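Local coordinates for protein alpha-l-arabinofuranosidase (Gibberella zeae, PDB 2W5N) that hydrolyses arabinan as a GH93 exo-acting alpha-L-arabinanase, probably releasing arabinobiose units from the ends of the polysaccharide chains, at residues A[170-175]-A[182-187]; A[315-320]-A[357-362]. All coordinates share one frame; numbering follows the deposited sequence.

Interaction 1. Residues A[170-175]-A[182-187]; sequences YSDQRD and KLVHQT. With EDO (1,2-ethanediol), chain B.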
ATOM      1  N   TYR A 170      -6.485   4.582   7.093  1.00  7.40           N
ATOM      2  CA  TYR A 170      -7.367   4.201   6.005  1.00  7.70           C
ATOM      3  C   TYR A 170      -8.190   5.326   5.404  1.00  7.63           C
ATOM      4  O   TYR A 170      -8.069   6.495   5.813  1.00  7.96           O
ATOM      5  CB  TYR A 170      -8.259   3.054   6.429  1.00  7.59           C
ATOM      6  CG  TYR A 170      -9.176   3.238   7.630  1.00  7.39           C
ATOM      7  CD1 TYR A 170     -10.540   3.348   7.460  1.00  7.27           C
ATOM      8  CD2 TYR A 170      -8.691   3.192   8.926  1.00  6.33           C
ATOM      9  CE1 TYR A 170     -11.398   3.470   8.535  1.00  5.02           C
ATOM     10  CE2 TYR A 170      -9.547   3.329  10.011  1.00  8.32           C
ATOM     11  CZ  TYR A 170     -10.896   3.461   9.798  1.00  5.73           C
ATOM     12  OH  TYR A 170     -11.745   3.525  10.835  1.00  8.32           O
ATOM     13  N   SER A 171      -9.021   4.921   4.442  1.00  7.26           N
ATOM     14  CA  SER A 171     -10.003   5.801   3.790  1.00  7.16           C
ATOM     15  C   SER A 171     -11.394   5.449   4.295  1.00  7.89           C
ATOM     16  O   SER A 171     -11.743   4.283   4.380  1.00  8.54           O
ATOM     17  CB  SER A 171      -9.932   5.715   2.263  1.00  7.88           C
ATOM     18  OG  SER A 171      -8.575   5.753   1.788  1.00  7.66           O
ATOM     19  N   ASP A 172     -12.162   6.486   4.637  1.00  7.73           N
ATOM     20  CA  ASP A 172     -13.437   6.323   5.360  1.00  8.57           C
ATOM     21  C   ASP A 172     -14.542   7.250   4.871  1.00  8.66           C
ATOM     22  O   ASP A 172     -14.408   8.456   4.944  1.00  7.81           O
ATOM     23  CB  ASP A 172     -13.126   6.580   6.826  1.00  8.79           C
ATOM     24  CG  ASP A 172     -14.295   6.304   7.761  1.00 10.02           C
ATOM     25  OD1 ASP A 172     -15.376   5.898   7.281  1.00  8.93           O
ATOM     26  OD2 ASP A 172     -14.097   6.458   8.995  1.00  9.49           O
ATOM     27  N   GLN A 173     -15.642   6.645   4.414  1.00  8.44           N
ATOM     28  CA  GLN A 173     -16.802   7.352   3.831  1.00  9.03           C
ATOM     29  C   GLN A 173     -17.969   7.461   4.792  1.00  8.98           C
ATOM     30  O   GLN A 173     -19.017   8.009   4.465  1.00  8.96           O
ATOM     31  CB  GLN A 173     -17.265   6.690   2.510  1.00  9.00           C
ATOM     32  CG  GLN A 173     -16.284   7.014   1.357  1.00  7.56           C
ATOM     33  CD  GLN A 173     -16.794   6.660  -0.050  1.00  9.35           C
ATOM     34  OE1 GLN A 173     -16.102   6.001  -0.834  1.00  8.40           O
ATOM     35  NE2 GLN A 173     -17.972   7.170  -0.405  1.00  6.68           N
ATOM     36  N   ARG A 174     -17.763   6.944   5.994  1.00  9.10           N
ATOM     37  CA  ARG A 174     -18.880   6.836   6.986  1.00  9.06           C
ATOM     38  C   ARG A 174     -19.372   8.157   7.572  1.00  9.92           C
ATOM     39  O   ARG A 174     -20.575   8.354   7.837  1.00  9.72           O
ATOM     40  CB  ARG A 174     -18.558   5.882   8.137  1.00  9.29           C
ATOM     41  CG  ARG A 174     -18.394   4.430   7.676  1.00  7.77           C
ATOM     42  CD  ARG A 174     -17.809   3.549   8.754  1.00  7.35           C
ATOM     43  NE  ARG A 174     -16.539   4.037   9.191  1.00  6.78           N
ATOM     44  CZ  ARG A 174     -15.814   3.497  10.148  1.00  7.09           C
ATOM     45  NH1 ARG A 174     -16.234   2.366  10.715  1.00 10.96           N
ATOM     46  NH2 ARG A 174     -14.674   4.070  10.502  1.00 10.94           N
ATOM     47  N   ASP A 175     -18.417   9.019   7.864  1.00 11.01           N
ATOM     48  CA  ASP A 175     -18.717  10.305   8.517  1.00 11.09           C
ATOM     49  C   ASP A 175     -18.832  11.332   7.432  1.00 11.45           C
ATOM     50  O   ASP A 175     -17.928  12.088   7.159  1.00 12.28           O
ATOM     51  CB  ASP A 175     -17.636  10.659   9.571  1.00 12.25           C
ATOM     52  CG  ASP A 175     -17.886  12.006  10.273  1.00 14.10           C
ATOM     53  OD1 ASP A 175     -19.002  12.575  10.188  1.00 17.01           O
ATOM     54  OD2 ASP A 175     -16.944  12.516  10.917  1.00 16.89           O
ATOM     55  N   LYS A 182     -12.967  10.907   3.902  1.00  7.85           N
ATOM     56  CA  LYS A 182     -11.861  11.452   4.687  1.00  7.84           C
ATOM     57  C   LYS A 182     -10.805  10.391   4.887  1.00  8.62           C
ATOM     58  O   LYS A 182     -11.101   9.227   4.824  1.00  8.51           O
ATOM     59  CB  LYS A 182     -12.341  11.947   6.063  1.00  8.72           C
ATOM     60  CG  LYS A 182     -13.425  12.999   5.993  1.00  9.86           C
ATOM     61  CD  LYS A 182     -13.565  13.605   7.342  1.00 10.06           C
ATOM     62  CE  LYS A 182     -14.407  12.706   8.194  1.00 13.66           C
ATOM     63  NZ  LYS A 182     -14.556  13.278   9.597  1.00 15.92           N
ATOM     64  N   LEU A 183      -9.588  10.844   5.137  1.00  8.97           N
ATOM     65  CA  LEU A 183      -8.489   9.975   5.553  1.00  8.09           C
ATOM     66  C   LEU A 183      -8.459   9.999   7.070  1.00  8.81           C
ATOM     67  O   LEU A 183      -8.524  11.057   7.701  1.00  9.21           O
ATOM     68  CB  LEU A 183      -7.161  10.450   4.938  1.00  7.70           C
ATOM     69  CG  LEU A 183      -6.929  10.061   3.470  1.00  6.72           C
ATOM     70  CD1 LEU A 183      -5.764  10.908   2.846  1.00  6.24           C
ATOM     71  CD2 LEU A 183      -6.636   8.551   3.315  1.00  4.63           C
ATOM     72  N   VAL A 184      -8.407   8.825   7.642  1.00  7.97           N
ATOM     73  CA  VAL A 184      -8.560   8.649   9.083  1.00  8.01           C
ATOM     74  C   VAL A 184      -7.694   7.545   9.626  1.00  8.07           C
ATOM     75  O   VAL A 184      -7.131   6.752   8.895  1.00  7.50           O
ATOM     76  CB  VAL A 184      -9.994   8.330   9.441  1.00  8.70           C
ATOM     77  CG1 VAL A 184     -10.937   9.316   8.735  1.00  9.06           C
ATOM     78  CG2 VAL A 184     -10.353   6.843   9.129  1.00  7.63           C
ATOM     79  N   HIS A 185      -7.573   7.514  10.925  1.00  8.28           N
ATOM     80  CA  HIS A 185      -6.865   6.382  11.560  1.00  7.89           C
ATOM     81  C   HIS A 185      -7.438   6.027  12.900  1.00  8.84           C
ATOM     82  O   HIS A 185      -8.198   6.778  13.517  1.00  9.26           O
ATOM     83  CB  HIS A 185      -5.363   6.672  11.695  1.00  7.57           C
ATOM     84  CG  HIS A 185      -5.014   7.556  12.850  1.00  6.35           C
ATOM     85  ND1 HIS A 185      -4.706   8.885  12.706  1.00  8.35           N
ATOM     86  CD2 HIS A 185      -4.887   7.279  14.168  1.00  8.07           C
ATOM     87  CE1 HIS A 185      -4.410   9.400  13.896  1.00 10.50           C
ATOM     88  NE2 HIS A 185      -4.513   8.436  14.801  1.00  8.34           N
ATOM     89  N   GLN A 186      -7.052   4.835  13.310  1.00  9.28           N
ATOM     90  CA  GLN A 186      -7.281   4.305  14.672  1.00  9.41           C
ATOM     91  C   GLN A 186      -5.980   3.663  15.180  1.00 10.46           C
ATOM     92  O   GLN A 186      -5.132   3.187  14.413  1.00  9.06           O
ATOM     93  CB  GLN A 186      -8.424   3.288  14.720  1.00  8.87           C
ATOM     94  CG  GLN A 186      -9.808   3.828  14.418  1.00 10.76           C
ATOM     95  CD  GLN A 186     -10.847   2.736  14.286  1.00 11.37           C
ATOM     96  OE1 GLN A 186     -11.192   2.330  13.181  1.00 12.34           O
ATOM     97  NE2 GLN A 186     -11.322   2.228  15.418  1.00 14.66           N
ATOM     98  N   THR A 187      -5.865   3.701  16.493  1.00 11.11           N
ATOM     99  CA  THR A 187      -4.736   3.123  17.250  1.00 10.78           C
ATOM    100  C   THR A 187      -5.199   2.024  18.196  1.00 11.89           C
ATOM    101  O   THR A 187      -6.389   1.902  18.577  1.00 11.70           O
ATOM    102  CB  THR A 187      -3.995   4.184  18.024  1.00 11.30           C
ATOM    103  OG1 THR A 187      -4.782   4.628  19.154  1.00 10.54           O
ATOM    104  CG2 THR A 187      -3.647   5.420  17.119  1.00 10.32           C
TER
HETATM  105  C1  EDO B 501     -13.908  10.575  12.540  1.00 24.56           C
HETATM  106  O1  EDO B 501     -13.925  10.897  11.146  1.00 20.65           O
HETATM  107  C2  EDO B 501     -14.231  11.790  13.383  1.00 26.34           C
HETATM  108  O2  EDO B 501     -15.644  11.962  13.238  1.00 28.16           O
HETATM  109  O   HOH W   1     -14.116   2.188  12.996  1.00  9.89           O
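Val184 lays its CG2 methyl over the centre of the Tyr170 ring, a CH-pi contact 3.5 Å from the ring centroid and 14° off the ring normal. With CG between its backbone N and carbonyl carbon (chi1 59°), the phenol swings out across the sheet face under that methyl. There, at the ring's edge, Tyr170 OH donates at 2.7 Å to OE1 of the extended Gln186 chain, the ring and amide planes 53° apart. The same OE1 accepts from a water that accepts a hydrogen bond from Arg174 NH1. Asp172 crosses the valine at about a right angle, its CB 3.6 Å from Val184 CG2. The Asp172 carboxylate is held side-on by Arg174, NE to OD1 and NH2 to OD2, while the backbone N of Arg174 reaches OD1 from the opposite face in an Asx turn. Lys182 bends at chi3 and brings NZ above the carboxylate plane of Asp175, a salt bridge of 2.8 Å to OD2; a 1,2-ethanediol, probably from the crystallisation liquor, bonds to both groups. Asp199 gives Lys182 NZ a second carboxylate. Backbone bonds pair Tyr170 with Val184 and Asp172 with Lys182, making 165-172 and 182-188 an antiparallel hairpin. These are the inner strands of one four-stranded blade of the six-bladed beta-propeller, flanked by 154-162 and 198-201; on the opposite sheet face, Leu183 packs against Pro210 and Pro213 of strand 209-217.

Interaction 2. Residues A[315-320]-A[357-362]; sequences WDVPQP and SVVRLS
Gln319 reaches from a loop to Ser357 on strand 354-360 and ends in the one hydrogen bond between the segments. Its CB lies 3.6 Å from Ser357 OG, beside the hydroxyl. Gln319 CG leaves CB anti to the backbone N (chi1 -175°), a loose 4.2 Å from Ser357 OG, and a bend at chi2 (70°) folds the amide back toward the start of 357-362. Gln319 CD therefore sits 3.7 Å from Ser357 OG, and Gln319 OE1 closes to 2.6 Å of that OG. Ser357 OG donates this bond in the plane of the amide carbonyl, on a lone pair of OE1, with a C=O...O angle of 143°. The serine N, also near OE1, has too poor an angle for a bond. At the other amide corner, NE2 bonds to Ser355 OG, so both ends of the amide are engaged by the same strand and its rotation is fixed. Ser357 OG accepts from the backbone N of Asn13.

Beside this polar pair the contact turns apolar. Pro318 presents the CD corner of its ring to Val359 CG1 at 3.7 Å, ring and valine crossing at a slant, and Val317 CG1 meets the same methyl more loosely at 4.5 Å.

The loop links strand 312-315, the outer strand of one propeller blade, to strand 326-330 of the next. It runs past strand 354-360, which lies between 11-17 and 336-341: Asn13 bonds to Pro318 O, Ile339 touches Val317 and Gln319, and Val364 of helix 361-364 packs on Val317 and Val359.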
ATOM      1  N   TRP A 315      12.854   9.150 -12.038  1.00 11.89           N
ATOM      2  CA  TRP A 315      13.790   8.175 -12.661  1.00 11.56           C
ATOM      3  C   TRP A 315      13.050   7.017 -13.258  1.00 12.34           C
ATOM      4  O   TRP A 315      12.127   6.453 -12.671  1.00 11.73           O
ATOM      5  CB  TRP A 315      14.833   7.640 -11.662  1.00 11.84           C
ATOM      6  CG  TRP A 315      15.310   8.688 -10.702  1.00 10.04           C
ATOM      7  CD1 TRP A 315      14.740   9.040  -9.496  1.00 11.55           C
ATOM      8  CD2 TRP A 315      16.455   9.505 -10.859  1.00  9.31           C
ATOM      9  NE1 TRP A 315      15.464  10.054  -8.915  1.00 11.06           N
ATOM     10  CE2 TRP A 315      16.527  10.356  -9.730  1.00  9.38           C
ATOM     11  CE3 TRP A 315      17.433   9.600 -11.842  1.00 10.46           C
ATOM     12  CZ2 TRP A 315      17.546  11.301  -9.571  1.00 10.87           C
ATOM     13  CZ3 TRP A 315      18.450  10.520 -11.698  1.00  9.76           C
ATOM     14  CH2 TRP A 315      18.507  11.364 -10.553  1.00 11.17           C
ATOM     15  N   ASP A 316      13.470   6.650 -14.457  1.00 12.47           N
ATOM     16  CA  ASP A 316      12.898   5.479 -15.127  1.00 13.06           C
ATOM     17  C   ASP A 316      13.306   4.196 -14.442  1.00 12.58           C
ATOM     18  O   ASP A 316      14.426   4.046 -13.972  1.00 11.46           O
ATOM     19  CB  ASP A 316      13.319   5.396 -16.579  1.00 14.47           C
ATOM     20  CG  ASP A 316      12.717   6.492 -17.411  1.00 16.07           C
ATOM     21  OD1 ASP A 316      11.533   6.804 -17.222  1.00 17.72           O
ATOM     22  OD2 ASP A 316      13.412   7.015 -18.259  1.00 19.57           O
ATOM     23  N   VAL A 317      12.372   3.252 -14.409  1.00 12.47           N
ATOM     24  CA  VAL A 317      12.653   1.874 -13.975  1.00 12.61           C
ATOM     25  C   VAL A 317      11.994   0.870 -14.968  1.00 13.32           C
ATOM     26  O   VAL A 317      11.210   1.269 -15.828  1.00 14.53           O
ATOM     27  CB  VAL A 317      12.158   1.608 -12.576  1.00 12.76           C
ATOM     28  CG1 VAL A 317      12.964   2.474 -11.562  1.00 11.35           C
ATOM     29  CG2 VAL A 317      10.686   1.957 -12.506  1.00 12.56           C
ATOM     30  N   PRO A 318      12.339  -0.417 -14.880  1.00 13.09           N
ATOM     31  CA  PRO A 318      11.846  -1.403 -15.851  1.00 14.09           C
ATOM     32  C   PRO A 318      10.487  -2.026 -15.536  1.00 13.86           C
ATOM     33  O   PRO A 318       9.901  -2.727 -16.364  1.00 14.84           O
ATOM     34  CB  PRO A 318      12.900  -2.503 -15.760  1.00 15.09           C
ATOM     35  CG  PRO A 318      13.310  -2.473 -14.389  1.00 13.94           C
ATOM     36  CD  PRO A 318      13.401  -0.982 -14.058  1.00 14.23           C
ATOM     37  N   GLN A 319       9.988  -1.731 -14.351  1.00 12.58           N
ATOM     38  CA  GLN A 319       8.679  -2.249 -13.909  1.00 12.28           C
ATOM     39  C   GLN A 319       7.539  -1.358 -14.440  1.00 11.72           C
ATOM     40  O   GLN A 319       7.569  -0.138 -14.309  1.00 12.49           O
ATOM     41  CB  GLN A 319       8.648  -2.318 -12.386  1.00 11.74           C
ATOM     42  CG  GLN A 319       7.395  -2.958 -11.787  1.00 10.95           C
ATOM     43  CD  GLN A 319       7.284  -4.484 -12.020  1.00  9.72           C
ATOM     44  OE1 GLN A 319       8.277  -5.176 -12.307  1.00 11.70           O
ATOM     45  NE2 GLN A 319       6.053  -5.000 -11.943  1.00  7.86           N
ATOM     46  N   PRO A 320       6.523  -1.972 -15.024  1.00 11.30           N
ATOM     47  CA  PRO A 320       5.497  -1.186 -15.697  1.00 11.61           C
ATOM     48  C   PRO A 320       4.558  -0.489 -14.743  1.00 10.78           C
ATOM     49  O   PRO A 320       4.486  -0.807 -13.580  1.00 11.24           O
ATOM     50  CB  PRO A 320       4.743  -2.251 -16.530  1.00 11.63           C
ATOM     51  CG  PRO A 320       4.932  -3.521 -15.742  1.00 12.91           C
ATOM     52  CD  PRO A 320       6.388  -3.411 -15.308  1.00 11.37           C
ATOM     53  N   SER A 357      10.130  -6.235  -9.971  1.00 11.43           N
ATOM     54  CA  SER A 357      11.524  -5.985 -10.368  1.00 11.18           C
ATOM     55  C   SER A 357      12.245  -5.538  -9.131  1.00 11.70           C
ATOM     56  O   SER A 357      11.635  -4.937  -8.234  1.00 10.08           O
ATOM     57  CB  SER A 357      11.623  -4.859 -11.391  1.00 11.28           C
ATOM     58  OG  SER A 357      10.886  -5.089 -12.568  1.00 10.64           O
ATOM     59  N   VAL A 358      13.533  -5.811  -9.091  1.00 11.07           N
ATOM     60  CA  VAL A 358      14.412  -5.215  -8.061  1.00  9.77           C
ATOM     61  C   VAL A 358      15.508  -4.468  -8.778  1.00 10.67           C
ATOM     62  O   VAL A 358      16.215  -5.014  -9.649  1.00 12.06           O
ATOM     63  CB  VAL A 358      15.044  -6.269  -7.129  1.00  9.84           C
ATOM     64  CG1 VAL A 358      16.217  -5.682  -6.257  1.00 10.44           C
ATOM     65  CG2 VAL A 358      14.017  -6.904  -6.214  1.00  8.88           C
ATOM     66  N   VAL A 359      15.596  -3.198  -8.433  1.00 10.75           N
ATOM     67  CA  VAL A 359      16.575  -2.246  -8.978  1.00  9.93           C
ATOM     68  C   VAL A 359      17.559  -1.824  -7.927  1.00  9.86           C
ATOM     69  O   VAL A 359      17.322  -1.989  -6.760  1.00  9.75           O
ATOM     70  CB  VAL A 359      15.902  -1.000  -9.618  1.00  9.56           C
ATOM     71  CG1 VAL A 359      14.990  -1.454 -10.763  1.00 11.31           C
ATOM     72  CG2 VAL A 359      15.142  -0.149  -8.597  1.00  8.61           C
ATOM     73  N   ARG A 360      18.710  -1.363  -8.388  1.00  9.73           N
ATOM     74  CA  ARG A 360      19.692  -0.741  -7.509  1.00 10.66           C
ATOM     75  C   ARG A 360      19.598   0.752  -7.670  1.00  9.72           C
ATOM     76  O   ARG A 360      19.744   1.269  -8.760  1.00 10.17           O
ATOM     77  CB  ARG A 360      21.103  -1.227  -7.853  1.00 12.08           C
ATOM     78  CG  ARG A 360      22.145  -0.887  -6.817  1.00 15.25           C
ATOM     79  CD  ARG A 360      23.499  -1.657  -7.059  1.00 17.01           C
ATOM     80  NE  ARG A 360      23.481  -3.087  -6.727  1.00 17.50           N
ATOM     81  CZ  ARG A 360      23.530  -3.532  -5.479  1.00 19.75           C
ATOM     82  NH1 ARG A 360      23.539  -2.646  -4.500  1.00 18.93           N
ATOM     83  NH2 ARG A 360      23.520  -4.836  -5.198  1.00 22.42           N
ATOM     84  N   LEU A 361      19.381   1.448  -6.570  1.00  9.63           N
ATOM     85  CA  LEU A 361      19.184   2.904  -6.602  1.00  9.92           C
ATOM     86  C   LEU A 361      20.416   3.612  -7.117  1.00 10.68           C
ATOM     87  O   LEU A 361      20.336   4.594  -7.881  1.00 11.28           O
ATOM     88  CB  LEU A 361      18.751   3.458  -5.251  1.00 10.04           C
ATOM     89  CG  LEU A 361      17.320   3.046  -4.874  1.00 10.70           C
ATOM     90  CD1 LEU A 361      16.986   3.435  -3.464  1.00 11.55           C
ATOM     91  CD2 LEU A 361      16.304   3.637  -5.889  1.00 10.75           C
ATOM     92  N   SER A 362      21.572   3.039  -6.782  1.00 11.89           N
ATOM     93  CA  SER A 362      22.845   3.627  -7.247  1.00 12.43           C
ATOM     94  C   SER A 362      23.008   3.582  -8.736  1.00 13.18           C
ATOM     95  O   SER A 362      23.771   4.365  -9.320  1.00 14.05           O
ATOM     96  CB  SER A 362      24.066   2.975  -6.620  1.00 12.98           C
ATOM     97  OG  SER A 362      24.034   1.594  -6.892  1.00 10.93           O
TER

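How the interactions relate
The two contacts lie on opposite sides of the chain's centre, about 33 Å apart between centres, and share no strand. Interaction 1 is internal to one blade: adjacent strands meet through backbone bonds, and its mostly buried side chains add a ring contact and charged pairs, with Asp175 exposed at the turn end. Interaction 2 is smaller, 200 against 469 Å² of buried surface, and joins an interblade loop to the blade in which the N-terminal strand 11-17 pairs with the C-terminal strand 354-360. With no backbone hydrogen bonds between its segments, it relies on one amide-hydroxyl bond and aliphatic packing; its touching residues range from buried Gln319 to exposed Pro318.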